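PDB 6VJ5: ESX-5 secretion-associated protein EspG5 from Mycobacterium marinum, which acts as a specific cytoplasmic chaperone for its cognate PE/PPE proteins, preventing aggregation of PE/PPE dimers, and is required for secretion of LipY and PE31/PPE18. Local coordinates for residues D15-I26 against R36-L47. Numbering follows the deposited sequence.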
# COMPACT_ATOMS: atom_id res chain seq x y z
N ASP C 15 -14.59 -5.58 1.76
CA ASP C 15 -13.90 -6.12 0.60
C ASP C 15 -14.63 -5.77 -0.69
O ASP C 15 -14.01 -5.32 -1.66
CB ASP C 15 -13.76 -7.64 0.75
CG ASP C 15 -12.67 -8.04 1.73
OD1 ASP C 15 -11.69 -7.28 1.86
OD2 ASP C 15 -12.80 -9.11 2.36
N GLY C 16 -15.95 -5.96 -0.71
CA GLY C 16 -16.70 -5.68 -1.92
C GLY C 16 -16.67 -4.21 -2.30
O GLY C 16 -16.58 -3.87 -3.48
N PHE C 17 -16.75 -3.32 -1.31
CA PHE C 17 -16.69 -1.90 -1.62
C PHE C 17 -15.36 -1.52 -2.25
O PHE C 17 -15.30 -0.62 -3.09
CB PHE C 17 -16.93 -1.06 -0.37
CG PHE C 17 -17.19 0.38 -0.67
CD1 PHE C 17 -16.14 1.26 -0.90
CD2 PHE C 17 -18.48 0.86 -0.74
CE1 PHE C 17 -16.38 2.59 -1.18
CE2 PHE C 17 -18.73 2.19 -1.02
CZ PHE C 17 -17.67 3.06 -1.24
N TRP C 18 -14.28 -2.19 -1.84
CA TRP C 18 -12.97 -1.90 -2.41
C TRP C 18 -12.87 -2.40 -3.85
O TRP C 18 -12.21 -1.76 -4.67
CB TRP C 18 -11.89 -2.52 -1.54
CG TRP C 18 -10.53 -2.58 -2.15
CD1 TRP C 18 -9.60 -1.58 -2.18
CD2 TRP C 18 -9.94 -3.70 -2.80
NE1 TRP C 18 -8.47 -2.01 -2.82
CE2 TRP C 18 -8.65 -3.31 -3.21
CE3 TRP C 18 -10.38 -5.00 -3.09
CZ2 TRP C 18 -7.80 -4.17 -3.89
CZ3 TRP C 18 -9.53 -5.85 -3.76
CH2 TRP C 18 -8.25 -5.43 -4.15
N MET C 19 -13.51 -3.52 -4.17
CA MET C 19 -13.48 -4.01 -5.54
C MET C 19 -14.21 -3.07 -6.48
O MET C 19 -13.72 -2.77 -7.58
CB MET C 19 -14.06 -5.42 -5.60
CG MET C 19 -13.48 -6.32 -4.53
SD MET C 19 -13.46 -8.07 -4.95
CE MET C 19 -15.21 -8.34 -5.24
N LEU C 20 -15.38 -2.57 -6.08
CA LEU C 20 -16.07 -1.59 -6.90
C LEU C 20 -15.18 -0.39 -7.16
O LEU C 20 -15.12 0.12 -8.29
CB LEU C 20 -17.37 -1.15 -6.21
CG LEU C 20 -18.28 -2.31 -5.83
CD1 LEU C 20 -19.45 -1.83 -4.99
CD2 LEU C 20 -18.78 -3.02 -7.08
N GLN C 21 -14.47 0.08 -6.14
CA GLN C 21 -13.49 1.14 -6.34
C GLN C 21 -12.48 0.75 -7.40
O GLN C 21 -12.10 1.57 -8.24
CB GLN C 21 -12.78 1.47 -5.03
CG GLN C 21 -13.65 2.13 -4.00
CD GLN C 21 -12.92 2.34 -2.70
OE1 GLN C 21 -12.59 1.38 -2.01
NE2 GLN C 21 -12.66 3.59 -2.36
N ALA C 22 -12.02 -0.50 -7.37
CA ALA C 22 -11.05 -0.97 -8.36
C ALA C 22 -11.67 -1.04 -9.75
O ALA C 22 -11.11 -0.51 -10.72
CB ALA C 22 -10.50 -2.33 -7.94
N LEU C 23 -12.85 -1.66 -9.86
CA LEU C 23 -13.51 -1.77 -11.16
C LEU C 23 -13.76 -0.40 -11.79
O LEU C 23 -13.86 -0.31 -13.02
CB LEU C 23 -14.84 -2.51 -11.02
CG LEU C 23 -14.76 -3.96 -10.54
CD1 LEU C 23 -16.16 -4.55 -10.36
CD2 LEU C 23 -13.95 -4.81 -11.50
N LEU C 24 -13.86 0.65 -10.98
CA LEU C 24 -14.19 1.98 -11.46
C LEU C 24 -13.06 2.98 -11.25
O LEU C 24 -13.28 4.19 -11.37
CB LEU C 24 -15.47 2.47 -10.77
CG LEU C 24 -16.68 1.53 -10.86
CD1 LEU C 24 -17.57 1.72 -9.65
CD2 LEU C 24 -17.46 1.76 -12.14
N ASP C 25 -11.86 2.49 -10.93
CA ASP C 25 -10.67 3.33 -10.76
C ASP C 25 -10.95 4.50 -9.82
O ASP C 25 -10.71 5.66 -10.14
CB ASP C 25 -10.15 3.82 -12.12
CG ASP C 25 -8.85 4.59 -11.99
OD1 ASP C 25 -7.88 4.05 -11.40
OD2 ASP C 25 -8.78 5.73 -12.51
N ILE C 26 -11.45 4.17 -8.63
CA ILE C 26 -11.67 5.14 -7.57
C ILE C 26 -10.60 4.91 -6.51
O ILE C 26 -10.56 3.85 -5.88
CB ILE C 26 -13.08 5.03 -6.99
CG1 ILE C 26 -14.12 5.32 -8.08
CG2 ILE C 26 -13.26 5.99 -5.82
CD1 ILE C 26 -15.45 4.62 -7.89
N ARG C 36 -10.27 0.09 2.30
CA ARG C 36 -8.92 -0.07 1.80
C ARG C 36 -8.72 0.88 0.63
O ARG C 36 -9.61 1.00 -0.22
CB ARG C 36 -8.66 -1.51 1.36
CG ARG C 36 -7.41 -2.13 1.99
CD ARG C 36 -7.03 -3.44 1.31
NE ARG C 36 -8.15 -4.37 1.23
CZ ARG C 36 -8.20 -5.41 0.40
NH1 ARG C 36 -9.27 -6.20 0.38
NH2 ARG C 36 -7.19 -5.65 -0.43
N PRO C 37 -7.61 1.62 0.57
CA PRO C 37 -7.35 2.41 -0.63
C PRO C 37 -7.09 1.50 -1.81
O PRO C 37 -6.60 0.37 -1.66
CB PRO C 37 -6.10 3.23 -0.26
CG PRO C 37 -5.42 2.42 0.79
CD PRO C 37 -6.51 1.68 1.55
N TYR C 38 -7.47 1.97 -3.00
CA TYR C 38 -7.22 1.24 -4.23
C TYR C 38 -6.06 1.90 -4.96
O TYR C 38 -6.01 3.12 -5.09
CB TYR C 38 -8.44 1.20 -5.14
CG TYR C 38 -8.10 0.76 -6.55
CD1 TYR C 38 -7.70 -0.54 -6.82
CD2 TYR C 38 -8.16 1.65 -7.62
CE1 TYR C 38 -7.37 -0.95 -8.10
CE2 TYR C 38 -7.84 1.25 -8.90
CZ TYR C 38 -7.45 -0.05 -9.14
OH TYR C 38 -7.13 -0.45 -10.41
N VAL C 39 -5.12 1.08 -5.44
CA VAL C 39 -3.93 1.56 -6.13
C VAL C 39 -3.89 0.92 -7.50
O VAL C 39 -3.82 -0.31 -7.62
CB VAL C 39 -2.65 1.24 -5.33
CG1 VAL C 39 -1.42 1.57 -6.15
CG2 VAL C 39 -2.65 2.02 -4.02
N SER C 40 -3.94 1.75 -8.54
CA SER C 40 -3.89 1.26 -9.91
C SER C 40 -2.59 0.51 -10.15
O SER C 40 -1.52 0.91 -9.68
CB SER C 40 -4.01 2.43 -10.88
OG SER C 40 -3.17 3.51 -10.51
N THR C 41 -2.69 -0.61 -10.86
CA THR C 41 -1.54 -1.44 -11.17
C THR C 41 -1.65 -1.84 -12.64
O THR C 41 -2.38 -1.22 -13.42
CB THR C 41 -1.47 -2.65 -10.23
OG1 THR C 41 -2.70 -3.38 -10.29
CG2 THR C 41 -1.21 -2.21 -8.80
N ASP C 42 -0.93 -2.89 -13.02
CA ASP C 42 -0.98 -3.42 -14.38
C ASP C 42 -2.13 -4.40 -14.59
O ASP C 42 -2.38 -4.79 -15.74
CB ASP C 42 0.35 -4.09 -14.72
CG ASP C 42 0.88 -4.99 -13.60
OD1 ASP C 42 0.70 -4.63 -12.42
OD2 ASP C 42 1.47 -6.04 -13.90
N SER C 43 -2.82 -4.82 -13.53
CA SER C 43 -3.90 -5.78 -13.69
C SER C 43 -4.86 -5.72 -12.51
O SER C 43 -4.43 -5.64 -11.35
CB SER C 43 -3.35 -7.20 -13.85
OG SER C 43 -4.36 -8.09 -14.30
N ASN C 44 -6.15 -5.77 -12.81
CA ASN C 44 -7.20 -5.95 -11.81
C ASN C 44 -7.88 -7.30 -11.93
O ASN C 44 -8.96 -7.50 -11.34
CB ASN C 44 -8.23 -4.82 -11.93
CG ASN C 44 -7.88 -3.61 -11.07
OD1 ASN C 44 -6.87 -3.59 -10.37
ND2 ASN C 44 -8.72 -2.58 -11.13
N ASP C 45 -7.30 -8.25 -12.67
CA ASP C 45 -7.90 -9.56 -12.86
C ASP C 45 -7.78 -10.44 -11.62
O ASP C 45 -8.59 -11.37 -11.45
CB ASP C 45 -7.27 -10.27 -14.07
CG ASP C 45 -8.00 -11.55 -14.45
OD1 ASP C 45 -9.09 -11.81 -13.90
OD2 ASP C 45 -7.47 -12.30 -15.31
N TRP C 46 -6.80 -10.19 -10.75
CA TRP C 46 -6.74 -10.90 -9.48
C TRP C 46 -7.92 -10.57 -8.58
O TRP C 46 -8.18 -11.30 -7.61
CB TRP C 46 -5.42 -10.59 -8.75
CG TRP C 46 -5.32 -9.19 -8.19
CD1 TRP C 46 -5.07 -8.04 -8.89
CD2 TRP C 46 -5.44 -8.81 -6.81
NE1 TRP C 46 -5.04 -6.96 -8.03
CE2 TRP C 46 -5.26 -7.41 -6.75
CE3 TRP C 46 -5.68 -9.51 -5.63
CZ2 TRP C 46 -5.32 -6.70 -5.55
CZ3 TRP C 46 -5.74 -8.81 -4.43
CH2 TRP C 46 -5.56 -7.42 -4.40
N LEU C 47 -8.65 -9.50 -8.89
CA LEU C 47 -9.90 -9.22 -8.18
C LEU C 47 -10.95 -10.29 -8.47
O LEU C 47 -11.76 -10.61 -7.59
CB LEU C 47 -10.43 -7.84 -8.59
CG LEU C 47 -9.48 -6.67 -8.36
CD1 LEU C 47 -10.03 -5.38 -8.96
CD2 LEU C 47 -9.24 -6.50 -6.87
O HOH W 1 -7.47 1.59 -12.18
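The guanidinium of Arg36 lies flat over one face of the Trp18 indole, its CZ 4.1 Å from the centroid of the six-membered ring and the two planes 18° apart, a stacked cation-pi pair. A bend at chi3 (-52°) folds the arginine chain back over the ring, and the edge of the guanidinium is taken by Asp15, whose OD1 meets NH1 at 3.0 Å in a salt bridge with a weak, bent hydrogen bond. The carboxylate stands almost perpendicular to the guanidinium. At the indole edge, NE1 gives a weak hydrogen bond to Pro37 O (3.2 Å), while the benzo side meets the ring of Trp46 obliquely. Trp18 lies between Arg36 and Pro37 at one end of segment 36-47 and Trp46 toward the other, its CG anti to the backbone N (chi1 167°) and the ring directed at the loop.

One helical turn after Trp18, the backbone at Ala22 receives a face of the Tyr38 ring: Ala22 CA sits 3.6 Å from the ring centroid, almost on the normal, in a CH-pi contact, and Ala22 CB also touches Leu47 CD1 at 3.3 Å. The opposite face carries Ser40 N. At the phenol end, Asn44 ND2 donates to Tyr38 OH (2.8 Å), and a water bridges that hydroxyl to Asp25 OD1. Asp25, at positive phi, is the C-prime residue of the Schellman motif ending the helix.

Beyond these residues, Met53 of helix 51-58 packs on Met19 and Leu47, and aromatic side chains of another protein chain pack on Arg36 and on Pro37. The contact therefore folds the loop back onto helix 14-23 through aromatic faces, with few direct polar bonds between the segments. Asp15 probably helps to balance the charge of Arg36 and to fix how its guanidinium is turned above the indole.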